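Local coordinates for protein serine hydrolase CCSP0084 (Cycloclasticus sp. P1, PDB 4I3F) that probably hydrolyses carbon-carbon bonds of meta-cleavage products of aromatic degradation, and esters, as a serine hydrolase of the alpha/beta hydrolase fold, at residues G152-P157 and A259-D264; K144-G149 and L244-R249; D80-G85 and V104-D109; G30-F35 and S87-P92. One frame throughout, in Å; residues are numbered along the deposited sequence. Where two conformers were deposited one is given.

Contact 1: residues G152-P157 and A259-D264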
loop_
_atom_site.group_PDB
_atom_site.type_symbol
_atom_site.label_atom_id
_atom_site.label_comp_id
_atom_site.label_asym_id
_atom_site.label_seq_id
_atom_site.Cartn_x
_atom_site.Cartn_y
_atom_site.Cartn_z
ATOM N N GLY A 152 -0.727 10.805 -2.542
ATOM C CA GLY A 152 -0.449 11.829 -1.546
ATOM C C GLY A 152 0.069 13.122 -2.150
ATOM O O GLY A 152 0.077 14.155 -1.487
ATOM N N ALA A 153 0.505 13.058 -3.406
ATOM C CA ALA A 153 0.878 14.255 -4.160
ATOM C C ALA A 153 -0.218 14.546 -5.183
ATOM O O ALA A 153 -0.926 13.639 -5.611
ATOM C CB ALA A 153 2.210 14.047 -4.850
ATOM N N PRO A 154 -0.367 15.818 -5.580
ATOM C CA PRO A 154 -1.389 16.141 -6.582
ATOM C C PRO A 154 -0.967 15.727 -7.986
ATOM O O PRO A 154 0.186 15.952 -8.367
ATOM C CB PRO A 154 -1.514 17.668 -6.473
ATOM C CG PRO A 154 -0.176 18.120 -5.954
ATOM C CD PRO A 154 0.267 17.022 -5.019
ATOM N N PHE A 155 -1.874 15.084 -8.721
ATOM C CA PHE A 155 -1.654 14.744 -10.128
ATOM C C PHE A 155 -2.973 14.494 -10.853
ATOM O O PHE A 155 -3.988 14.146 -10.232
ATOM C CB PHE A 155 -0.700 13.544 -10.302
ATOM C CG PHE A 155 -1.209 12.247 -9.720
ATOM C CD1 PHE A 155 -1.899 11.337 -10.511
ATOM C CD2 PHE A 155 -0.962 11.926 -8.390
ATOM C CE1 PHE A 155 -2.356 10.132 -9.990
ATOM C CE2 PHE A 155 -1.406 10.718 -7.857
ATOM C CZ PHE A 155 -2.108 9.821 -8.664
ATOM N N ALA A 156 -2.967 14.688 -12.168
ATOM C CA ALA A 156 -4.146 14.372 -12.964
ATOM C C ALA A 156 -4.259 12.863 -13.112
ATOM O O ALA A 156 -3.242 12.161 -13.118
ATOM C CB ALA A 156 -4.085 15.056 -14.334
ATOM N N PRO A 157 -5.494 12.350 -13.217
ATOM C CA PRO A 157 -5.659 10.896 -13.331
ATOM C C PRO A 157 -4.855 10.312 -14.485
ATOM O O PRO A 157 -4.816 10.900 -15.569
ATOM C CB PRO A 157 -7.154 10.736 -13.600
ATOM C CG PRO A 157 -7.783 11.931 -12.935
ATOM C CD PRO A 157 -6.786 13.053 -13.090
ATOM N N ALA A 259 6.753 11.371 -6.643
ATOM C CA ALA A 259 7.842 11.083 -5.725
ATOM C C ALA A 259 8.700 12.323 -5.571
ATOM O O ALA A 259 9.116 12.675 -4.458
ATOM C CB ALA A 259 8.670 9.896 -6.215
ATOM N N TYR A 260 8.970 12.992 -6.687
ATOM C CA TYR A 260 9.750 14.224 -6.656
ATOM C C TYR A 260 9.061 15.312 -5.832
ATOM O O TYR A 260 9.721 16.088 -5.128
ATOM C CB TYR A 260 9.956 14.743 -8.072
ATOM C CG TYR A 260 10.778 13.850 -8.983
ATOM C CD1 TYR A 260 10.800 14.079 -10.353
ATOM C CD2 TYR A 260 11.542 12.802 -8.486
ATOM C CE1 TYR A 260 11.549 13.284 -11.204
ATOM C CE2 TYR A 260 12.291 11.999 -9.345
ATOM C CZ TYR A 260 12.291 12.249 -10.687
ATOM O OH TYR A 260 13.054 11.468 -11.537
ATOM N N TYR A 261 7.737 15.389 -5.949
ATOM C CA TYR A 261 6.926 16.349 -5.203
ATOM C C TYR A 261 7.070 16.098 -3.709
ATOM O O TYR A 261 7.277 17.042 -2.926
ATOM C CB TYR A 261 5.460 16.160 -5.597
ATOM C CG TYR A 261 4.482 17.144 -4.994
ATOM C CD1 TYR A 261 4.109 18.288 -5.680
ATOM C CD2 TYR A 261 3.915 16.914 -3.746
ATOM C CE1 TYR A 261 3.200 19.186 -5.134
ATOM C CE2 TYR A 261 3.017 17.810 -3.192
ATOM C CZ TYR A 261 2.660 18.936 -3.888
ATOM O OH TYR A 261 1.753 19.820 -3.335
ATOM N N LEU A 262 6.941 14.832 -3.317
ATOM C CA LEU A 262 6.994 14.473 -1.908
ATOM C C LEU A 262 8.373 14.751 -1.314
ATOM O O LEU A 262 8.477 15.382 -0.253
ATOM C CB LEU A 262 6.554 13.025 -1.683
ATOM C CG LEU A 262 5.068 12.780 -1.970
ATOM C CD1 LEU A 262 4.737 11.299 -2.020
ATOM C CD2 LEU A 262 4.186 13.473 -0.934
ATOM N N ILE A 263 9.437 14.343 -1.998
ATOM C CA ILE A 263 10.760 14.587 -1.411
ATOM C C ILE A 263 11.142 16.073 -1.393
ATOM O O ILE A 263 11.995 16.484 -0.602
ATOM C CB ILE A 263 11.883 13.659 -1.984
ATOM C CG1 ILE A 263 12.229 13.990 -3.434
ATOM C CG2 ILE A 263 11.506 12.190 -1.844
ATOM C CD1 ILE A 263 13.514 14.762 -3.564
ATOM N N ASP A 264 10.481 16.892 -2.212
ATOM C CA ASP A 264 10.725 18.333 -2.183
ATOM C C ASP A 264 10.117 18.963 -0.931
ATOM O O ASP A 264 10.479 20.078 -0.554
ATOM C CB ASP A 264 10.134 19.019 -3.423
ATOM C CG ASP A 264 10.649 20.437 -3.613
ATOM O OD1 ASP A 264 11.880 20.643 -3.596
ATOM O OD2 ASP A 264 9.820 21.357 -3.782
#

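Contact 2: residues K144-G149 and L244-R249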
loop_
_atom_site.group_PDB
_atom_site.type_symbol
_atom_site.label_atom_id
_atom_site.label_comp_id
_atom_site.label_asym_id
_atom_site.label_seq_id
_atom_site.Cartn_x
_atom_site.Cartn_y
_atom_site.Cartn_z
ATOM N N LYS A 144 10.621 4.773 11.309
ATOM C CA LYS A 144 10.972 5.067 9.916
ATOM C C LYS A 144 9.879 4.634 8.959
ATOM O O LYS A 144 9.132 3.695 9.244
ATOM C CB LYS A 144 12.261 4.352 9.511
ATOM C CG LYS A 144 13.536 4.911 10.110
ATOM C CD LYS A 144 14.704 4.070 9.616
ATOM C CE LYS A 144 15.951 4.899 9.366
ATOM N NZ LYS A 144 16.777 5.078 10.591
ATOM N N ALA A 145 9.822 5.299 7.806
ATOM C CA ALA A 145 8.812 5.007 6.789
ATOM C C ALA A 145 9.431 4.763 5.420
ATOM O O ALA A 145 10.351 5.475 5.003
ATOM C CB ALA A 145 7.785 6.135 6.709
ATOM N N VAL A 146 8.916 3.755 4.724
ATOM C CA VAL A 146 9.245 3.529 3.321
ATOM C C VAL A 146 7.967 3.643 2.510
ATOM O O VAL A 146 6.979 2.967 2.808
ATOM C CB VAL A 146 9.856 2.138 3.102
ATOM C CG1 VAL A 146 9.967 1.834 1.592
ATOM C CG2 VAL A 146 11.227 2.054 3.755
ATOM N N LEU A 147 7.976 4.504 1.494
ATOM C CA LEU A 147 6.848 4.589 0.567
ATOM C C LEU A 147 7.247 3.942 -0.755
ATOM O O LEU A 147 8.431 3.938 -1.127
ATOM C CB LEU A 147 6.438 6.045 0.330
ATOM C CG LEU A 147 6.147 6.879 1.580
ATOM C CD1 LEU A 147 5.718 8.309 1.198
ATOM C CD2 LEU A 147 5.100 6.199 2.478
ATOM N N MET A 148 6.264 3.377 -1.451
ATOM C CA MET A 148 6.499 2.745 -2.744
ATOM C C MET A 148 5.385 3.188 -3.671
ATOM O O MET A 148 4.235 2.758 -3.525
ATOM C CB MET A 148 6.488 1.220 -2.617
ATOM C CG MET A 148 7.094 0.509 -3.809
ATOM S SD MET A 148 6.554 -1.221 -3.923
ATOM C CE MET A 148 4.869 -1.012 -4.490
ATOM N N GLY A 149 5.720 4.069 -4.606
ATOM C CA GLY A 149 4.737 4.625 -5.529
ATOM C C GLY A 149 3.512 5.161 -4.823
ATOM O O GLY A 149 2.388 4.797 -5.165
ATOM N N LEU A 244 12.166 6.829 3.337
ATOM C CA LEU A 244 12.657 6.476 2.012
ATOM C C LEU A 244 11.470 6.372 1.065
ATOM O O LEU A 244 10.563 5.555 1.275
ATOM C CB LEU A 244 13.412 5.145 2.044
ATOM C CG LEU A 244 13.890 4.621 0.685
ATOM C CD1 LEU A 244 14.846 5.593 0.009
ATOM C CD2 LEU A 244 14.538 3.253 0.850
ATOM N N VAL A 245 11.458 7.220 0.037
ATOM C CA VAL A 245 10.420 7.146 -0.990
ATOM C C VAL A 245 10.996 6.387 -2.175
ATOM O O VAL A 245 12.000 6.806 -2.752
ATOM C CB VAL A 245 9.991 8.546 -1.440
ATOM C CG1 VAL A 245 8.945 8.462 -2.563
ATOM C CG2 VAL A 245 9.458 9.352 -0.239
ATOM N N THR A 246 10.372 5.266 -2.533
ATOM C CA THR A 246 10.800 4.504 -3.702
ATOM C C THR A 246 9.746 4.624 -4.781
ATOM O O THR A 246 8.562 4.753 -4.486
ATOM C CB THR A 246 11.059 3.026 -3.382
ATOM O OG1 THR A 246 9.835 2.373 -3.011
ATOM C CG2 THR A 246 12.066 2.906 -2.234
ATOM N N HIS A 247 10.176 4.605 -6.035
ATOM C CA HIS A 247 9.233 4.760 -7.132
ATOM C C HIS A 247 9.777 4.125 -8.386
ATOM O O HIS A 247 10.987 4.122 -8.625
ATOM C CB HIS A 247 8.977 6.243 -7.399
ATOM C CG HIS A 247 7.593 6.542 -7.889
ATOM N ND1 HIS A 247 6.624 7.086 -7.076
ATOM C CD2 HIS A 247 7.020 6.390 -9.107
ATOM C CE1 HIS A 247 5.505 7.241 -7.765
ATOM N NE2 HIS A 247 5.722 6.833 -9.003
ATOM N N ALA A 248 8.881 3.590 -9.206
ATOM C CA ALA A 248 9.281 3.041 -10.494
ATOM C C ALA A 248 9.306 4.144 -11.530
ATOM O O ALA A 248 8.338 4.895 -11.654
ATOM C CB ALA A 248 8.313 1.978 -10.917
ATOM N N ARG A 249 10.391 4.224 -12.296
ATOM C CA ARG A 249 10.505 5.275 -13.303
ATOM C C ARG A 249 9.341 5.203 -14.284
ATOM O O ARG A 249 8.757 6.233 -14.644
ATOM C CB ARG A 249 11.844 5.184 -14.040
ATOM C CG ARG A 249 12.086 6.329 -15.017
ATOM C CD ARG A 249 13.450 6.214 -15.697
ATOM N NE ARG A 249 13.545 5.003 -16.516
ATOM C CZ ARG A 249 14.672 4.546 -17.054
ATOM N NH1 ARG A 249 15.806 5.205 -16.880
ATOM N NH2 ARG A 249 14.668 3.430 -17.778
#

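Contact 3: residues D80-G85 and V104-D109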
loop_
_atom_site.group_PDB
_atom_site.type_symbol
_atom_site.label_atom_id
_atom_site.label_comp_id
_atom_site.label_asym_id
_atom_site.label_seq_id
_atom_site.Cartn_x
_atom_site.Cartn_y
_atom_site.Cartn_z
ATOM N N ASP A 80 -4.927 -6.956 5.834
ATOM C CA ASP A 80 -5.830 -6.534 4.772
ATOM C C ASP A 80 -6.408 -5.204 5.235
ATOM O O ASP A 80 -6.928 -5.084 6.348
ATOM C CB ASP A 80 -6.963 -7.540 4.538
ATOM C CG ASP A 80 -6.506 -8.811 3.823
ATOM O OD1 ASP A 80 -5.318 -8.916 3.444
ATOM O OD2 ASP A 80 -7.353 -9.713 3.634
ATOM N N ILE A 81 -6.292 -4.193 4.386
ATOM C CA ILE A 81 -6.762 -2.858 4.721
ATOM C C ILE A 81 -8.285 -2.867 4.619
ATOM O O ILE A 81 -8.856 -3.624 3.831
ATOM C CB ILE A 81 -6.069 -1.825 3.804
ATOM C CG1 ILE A 81 -4.569 -1.807 4.107
ATOM C CG2 ILE A 81 -6.629 -0.428 3.984
ATOM C CD1 ILE A 81 -3.760 -0.984 3.119
ATOM N N ALA A 82 -8.946 -2.065 5.453
ATOM C CA ALA A 82 -10.400 -2.097 5.548
ATOM C C ALA A 82 -11.045 -1.949 4.175
ATOM O O ALA A 82 -10.624 -1.111 3.366
ATOM C CB ALA A 82 -10.902 -1.024 6.515
ATOM N N GLY A 83 -12.036 -2.789 3.903
ATOM C CA GLY A 83 -12.695 -2.785 2.610
ATOM C C GLY A 83 -12.050 -3.721 1.605
ATOM O O GLY A 83 -12.627 -3.986 0.546
ATOM N N PHE A 84 -10.853 -4.212 1.913
ATOM C CA PHE A 84 -10.143 -5.117 1.002
ATOM C C PHE A 84 -10.056 -6.492 1.631
ATOM O O PHE A 84 -10.045 -6.609 2.855
ATOM C CB PHE A 84 -8.710 -4.641 0.752
ATOM C CG PHE A 84 -8.610 -3.379 -0.055
ATOM C CD1 PHE A 84 -8.500 -3.436 -1.435
ATOM C CD2 PHE A 84 -8.604 -2.135 0.569
ATOM C CE1 PHE A 84 -8.394 -2.275 -2.193
ATOM C CE2 PHE A 84 -8.502 -0.969 -0.179
ATOM C CZ PHE A 84 -8.403 -1.041 -1.562
ATOM N N GLY A 85 -9.971 -7.524 0.795
ATOM C CA GLY A 85 -9.744 -8.884 1.261
ATOM C C GLY A 85 -10.691 -9.326 2.354
ATOM O O GLY A 85 -11.902 -9.197 2.214
ATOM N N VAL A 104 -6.725 5.081 8.478
ATOM C CA VAL A 104 -5.833 5.595 9.515
ATOM C C VAL A 104 -6.201 4.985 10.870
ATOM O O VAL A 104 -5.345 4.406 11.542
ATOM C CB VAL A 104 -5.839 7.147 9.557
ATOM C CG1 VAL A 104 -5.122 7.680 10.802
ATOM C CG2 VAL A 104 -5.187 7.707 8.285
ATOM N N GLN A 105 -7.471 5.080 11.268
ATOM C CA GLN A 105 -7.870 4.562 12.576
ATOM C C GLN A 105 -7.672 3.047 12.671
ATOM O O GLN A 105 -7.332 2.520 13.734
ATOM C CB GLN A 105 -9.315 4.953 12.933
ATOM C CG GLN A 105 -9.672 4.681 14.390
ATOM C CD GLN A 105 -8.799 5.468 15.360
ATOM O OE1 GLN A 105 -8.635 6.678 15.216
ATOM N NE2 GLN A 105 -8.247 4.784 16.359
ATOM N N GLN A 106 -7.873 2.344 11.561
ATOM C CA GLN A 106 -7.647 0.900 11.544
ATOM C C GLN A 106 -6.224 0.542 11.981
ATOM O O GLN A 106 -6.021 -0.393 12.765
ATOM C CB GLN A 106 -7.917 0.322 10.150
ATOM C CG GLN A 106 -7.620 -1.188 10.064
ATOM C CD GLN A 106 -7.674 -1.728 8.651
ATOM O OE1 GLN A 106 -7.549 -0.977 7.681
ATOM N NE2 GLN A 106 -7.848 -3.040 8.523
ATOM N N GLN A 107 -5.234 1.278 11.490
ATOM C CA GLN A 107 -3.854 0.930 11.812
ATOM C C GLN A 107 -3.514 1.264 13.253
ATOM O O GLN A 107 -2.755 0.537 13.898
ATOM C CB GLN A 107 -2.869 1.610 10.847
ATOM C CG GLN A 107 -3.129 1.309 9.370
ATOM C CD GLN A 107 -3.479 -0.148 9.118
ATOM O OE1 GLN A 107 -2.837 -1.049 9.639
ATOM N NE2 GLN A 107 -4.507 -0.379 8.321
ATOM N N ILE A 108 -4.072 2.361 13.763
ATOM C CA ILE A 108 -3.899 2.708 15.170
ATOM C C ILE A 108 -4.561 1.650 16.058
ATOM O O ILE A 108 -3.965 1.197 17.043
ATOM C CB ILE A 108 -4.478 4.095 15.490
ATOM C CG1 ILE A 108 -3.757 5.166 14.670
ATOM C CG2 ILE A 108 -4.362 4.397 16.982
ATOM C CD1 ILE A 108 -2.265 5.208 14.923
ATOM N N ASP A 109 -5.782 1.252 15.696
ATOM C CA ASP A 109 -6.496 0.209 16.431
ATOM C C ASP A 109 -5.754 -1.127 16.377
ATOM O O ASP A 109 -5.798 -1.900 17.337
ATOM C CB ASP A 109 -7.913 0.028 15.884
ATOM C CG ASP A 109 -8.822 1.197 16.206
ATOM O OD1 ASP A 109 -8.486 1.993 17.114
ATOM O OD2 ASP A 109 -9.881 1.314 15.545
#

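Contact 4: residues G30-F35 and S87-P92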
loop_
_atom_site.group_PDB
_atom_site.type_symbol
_atom_site.label_atom_id
_atom_site.label_comp_id
_atom_site.label_asym_id
_atom_site.label_seq_id
_atom_site.Cartn_x
_atom_site.Cartn_y
_atom_site.Cartn_z
ATOM N N GLY A 30 -11.725 -1.669 16.211
ATOM C CA GLY A 30 -12.904 -0.823 16.236
ATOM C C GLY A 30 -14.166 -1.613 15.936
ATOM O O GLY A 30 -14.422 -2.634 16.569
ATOM N N SER A 31 -14.939 -1.151 14.953
ATOM C CA SER A 31 -16.259 -1.707 14.691
ATOM C C SER A 31 -16.238 -2.915 13.756
ATOM O O SER A 31 -17.292 -3.480 13.446
ATOM C CB SER A 31 -17.184 -0.630 14.119
ATOM O OG SER A 31 -16.645 -0.089 12.923
ATOM N N PHE A 32 -15.054 -3.320 13.302
ATOM C CA PHE A 32 -14.957 -4.453 12.387
ATOM C C PHE A 32 -13.706 -5.274 12.671
ATOM O O PHE A 32 -12.830 -4.831 13.414
ATOM C CB PHE A 32 -14.929 -3.959 10.933
ATOM C CG PHE A 32 -13.769 -3.071 10.621
ATOM C CD1 PHE A 32 -12.636 -3.584 10.005
ATOM C CD2 PHE A 32 -13.798 -1.719 10.958
ATOM C CE1 PHE A 32 -11.554 -2.768 9.732
ATOM C CE2 PHE A 32 -12.720 -0.892 10.677
ATOM C CZ PHE A 32 -11.590 -1.419 10.066
ATOM N N ASN A 33 -13.611 -6.460 12.072
ATOM C CA ASN A 33 -12.411 -7.284 12.226
ATOM C C ASN A 33 -11.392 -7.089 11.119
ATOM O O ASN A 33 -11.754 -6.961 9.948
ATOM C CB ASN A 33 -12.776 -8.762 12.322
ATOM C CG ASN A 33 -13.391 -9.115 13.649
ATOM O OD1 ASN A 33 -12.943 -8.647 14.691
ATOM N ND2 ASN A 33 -14.434 -9.938 13.621
ATOM N N THR A 34 -10.118 -7.088 11.499
ATOM C CA THR A 34 -9.025 -7.006 10.536
ATOM C C THR A 34 -8.352 -8.362 10.349
ATOM O O THR A 34 -7.975 -9.013 11.322
ATOM C CB THR A 34 -7.973 -5.979 10.976
ATOM O OG1 THR A 34 -8.495 -4.660 10.783
ATOM C CG2 THR A 34 -6.696 -6.123 10.152
ATOM N N PHE A 35 -8.209 -8.793 9.096
ATOM C CA PHE A 35 -7.446 -10.003 8.821
ATOM C C PHE A 35 -5.974 -9.623 8.809
ATOM O O PHE A 35 -5.577 -8.686 8.117
ATOM C CB PHE A 35 -7.855 -10.614 7.485
ATOM C CG PHE A 35 -7.103 -11.871 7.151
ATOM C CD1 PHE A 35 -7.431 -13.073 7.769
ATOM C CD2 PHE A 35 -6.057 -11.845 6.238
ATOM C CE1 PHE A 35 -6.741 -14.233 7.477
ATOM C CE2 PHE A 35 -5.363 -12.999 5.938
ATOM C CZ PHE A 35 -5.702 -14.198 6.558
ATOM N N SER A 87 -10.909 -8.037 5.368
ATOM C CA SER A 87 -11.150 -6.972 6.341
ATOM C C SER A 87 -12.332 -6.091 5.934
ATOM O O SER A 87 -12.231 -4.858 5.934
ATOM C CB SER A 87 -9.897 -6.118 6.524
ATOM O OG SER A 87 -8.861 -6.874 7.132
ATOM N N GLN A 88 -13.450 -6.723 5.587
ATOM C CA GLN A 88 -14.625 -5.965 5.195
ATOM C C GLN A 88 -15.123 -5.074 6.332
ATOM O O GLN A 88 -15.188 -5.484 7.490
ATOM C CB GLN A 88 -15.719 -6.900 4.686
ATOM C CG GLN A 88 -15.289 -7.653 3.432
ATOM C CD GLN A 88 -14.890 -6.717 2.300
ATOM O OE1 GLN A 88 -15.707 -5.951 1.804
ATOM N NE2 GLN A 88 -13.625 -6.779 1.888
ATOM N N HIS A 89 -15.456 -3.840 5.978
ATOM C CA HIS A 89 -15.960 -2.881 6.951
ATOM C C HIS A 89 -17.405 -3.223 7.273
ATOM O O HIS A 89 -18.120 -3.802 6.451
ATOM C CB HIS A 89 -15.834 -1.445 6.419
ATOM C CG HIS A 89 -15.939 -0.399 7.487
ATOM N ND1 HIS A 89 -17.134 0.186 7.842
ATOM C CD2 HIS A 89 -14.995 0.167 8.277
ATOM C CE1 HIS A 89 -16.926 1.060 8.812
ATOM N NE2 HIS A 89 -15.633 1.072 9.088
ATOM N N ASN A 90 -17.831 -2.885 8.484
ATOM C CA ASN A 90 -19.160 -3.232 8.954
ATOM C C ASN A 90 -20.254 -2.309 8.414
ATOM O O ASN A 90 -21.429 -2.684 8.385
ATOM C CB ASN A 90 -19.180 -3.220 10.482
ATOM C CG ASN A 90 -18.844 -1.859 11.056
ATOM O OD1 ASN A 90 -19.707 -1.172 11.620
ATOM N ND2 ASN A 90 -17.596 -1.461 10.926
ATOM N N CYS A 91 -19.868 -1.106 7.999
ATOM C CA CYS A 91 -20.821 -0.089 7.544
ATOM C C CYS A 91 -20.070 0.828 6.581
ATOM O O CYS A 91 -19.782 1.989 6.893
ATOM C CB CYS A 91 -21.347 0.707 8.745
ATOM S SG CYS A 91 -23.012 1.407 8.589
ATOM N N PRO A 92 -19.736 0.305 5.394
ATOM C CA PRO A 92 -18.860 1.029 4.468
ATOM C C PRO A 92 -19.480 2.343 4.037
ATOM O O PRO A 92 -20.627 2.364 3.599
ATOM C CB PRO A 92 -18.752 0.081 3.267
ATOM C CG PRO A 92 -19.974 -0.785 3.340
ATOM C CD PRO A 92 -20.262 -0.944 4.813
HETATM O O HOH W 1 -14.172 -7.636 8.797
#

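Contact 1: residues G152-P157 and A259-D264
A153 and P154 pack against Y261 and L262 in a largely buried, apolar contact between a loop and a helix, near one edge of the central sheet of the alpha/beta hydrolase fold; no hydrogen bond crosses it. The loop G152-P157 follows strand 142-148, and A259-D264 belongs to helix 257-265. P154 lays the CD corner of its ring over one face of Y261 in a CH-pi contact, CD lying 3.5 Å from the ring centroid and 22° off the ring normal. The carbon is displaced toward the rim, where P154 CD comes 3.3 Å from Y261 CZ, while CG of the same proline rests near CE1. A153 reaches the other end of the phenol, its CB 3.5 Å from Y261 CD2 and approaching obliquely. Y261 extends toward the loop because CG stands opposite the backbone N (chi1 -176°). The next residue along the helix, L262, brings its branched end in: its CG lies 4.3 Å from A153 CB, and its CD2 is 4.2 Å from G152 O. G152 itself has a positive phi of 128°, at which a CB would run into the preceding carbonyl oxygen. Cutting Y261 back to an alanine would probably deprive P154 CD of its aromatic platform and open a gap beside A153. The ring also has a cation-pi partner in R265, on its own helix. D233 and L236 of helix 233-237 touch Y261 as well, L236 also reaches L262, and A259 and I263 pack the helix onto strand 243-248.

Contact 2: residues K144-G149 and L244-R249
Backbone hydrogen bonds join A145, L147 and G149 to L244 and T246 in parallel register, the short strand axes 4.6 Å apart and 14° from alignment. L244 N donates to A145 O, L147 N to L244 O at 2.8 Å, and G149 N to T246 O at 2.9 Å. L147 O is gripped twice: T246 N reaches it at 2.7 Å, tilted 34° from the carbonyl plane, while T246 OG1 donates at 2.8 Å in that plane, on a lone pair. The hydroxyl gets there because OG1 sits between the backbone N and the carbonyl carbon (chi1 66°). These neighbours, strands 142-148 and 243-248, belong to the parallel part of the central alpha/beta hydrolase sheet, and 142-148 is bonded along its other edge to strand 119-124. Among apolar contacts, V146 and L244 lie side by side on one face, V146 CG2 4.2 Å from L244 CB, the face on which F296 and F297 of helix 286-298 cover V146. On the other face L147 CD1 meets V245 CG2 at 4.1 Å. Past the last bridge, H247 swings its imidazole toward G149, ND1 3.5 Å from G149 CA, while its NE2 is hydrogen-bonded to I254 O.

Contact 3: residues D80-G85 and V104-D109
A type II beta turn from I81 to F84, closed by a hydrogen bond from F84 N to I81 O, faces helix residue Q106, with A82 and Q106 nearest at 7.2 Å between CA atoms. In the alpha/beta hydrolase fold this is the loop that leaves strand 75-79 and leads to helix 96-113, so the contact ties the loop back onto the helix it precedes. Q106 spans the gap with an extended chain, CG trans to the backbone N (chi1 177°), and grips two backbone groups with one amide. Its OE1 accepts from A82 N at 2.8 Å, the donor tilted 26° from the carbonyl plane. Its NE2 donates to D80 O at 3.1 Å, arriving in the carbonyl plane on a lone pair, though the N-H is bent to 142°. T34 OG1 is a second partner of this NE2, which helps fix which way round the amide sits. A leucine in place of Q106 would probably leave A82 N and D80 O without these bonds and loosen the turn from the helix. Beside the amide, A82 CB lies 3.6 Å from Q106 OE1, and I81 crosses the glutamine at about a right angle, CG2 3.8 Å from that oxygen. I81 also touches Q107, whose NE2 is buried without a hydrogen-bond partner and lies 4.4 Å from I81 CG1.

Contact 4: residues G30-F35 and S87-P92
S87, F32 and N90 bury the most surface where the edge of strand 32-39 meets the loop S87-P92, which runs roughly antiparallel to it. S87 works through its hydroxyl: OG accepts from F35 N at 2.8 Å and is bonded to D80 O. Standing opposite its carbonyl carbon, OG also lies 3.4 Å from T34 CA. F32 turns its ring toward the loop, where CE2 lies 3.5 Å from H89 CD2. The two rings meet obliquely, centroids 4.8 Å apart and planes at 45°, and A82 and Q106 touch the phenyl as well. N90 sets its amide 15° from the plane of the F32 ring, its ND2 3.7 Å from F32 CB, and donates that ND2 to S31 OG at 2.6 Å. This bond is bent, 131° at the hydrogen, with the hydroxyl out of the amide plane. Between the two polar ends a water donates to both N33 O and Q88 O, 2.8 Å from N33 O, and bridges backbones that do not pair directly. Side-chain and water bonds replace regular strand pairing where a connecting loop of the alpha/beta hydrolase fold lies alongside strand 32-39, one of the two N-terminal antiparallel strands of its sheet.

In the fold
Contacts 3 and 4, their centres 8 Å apart, share two probable hydrogen bonds, D80 O to S87 OG (2.7 Å) and Q106 NE2 to T34 OG1 (2.9 Å), and A82 CB touches F32 CZ at 3.6 Å. Contacts 1 and 2, with centres 12 Å apart, adjoin through A259 CB and H247 ND1, 3.6 Å from each other. Contact 2 has its centre 20 Å from that of contact 3, on the opposite side of the chain's centre. Between them runs strand 119-124, whose C-terminal end enters a probable nucleophile elbow (G123, S125, G127); I81 touches this motif, and L147 lies near it. The Q107 side chain is about 11 Å from the sodium ion, bound by H138 and E140.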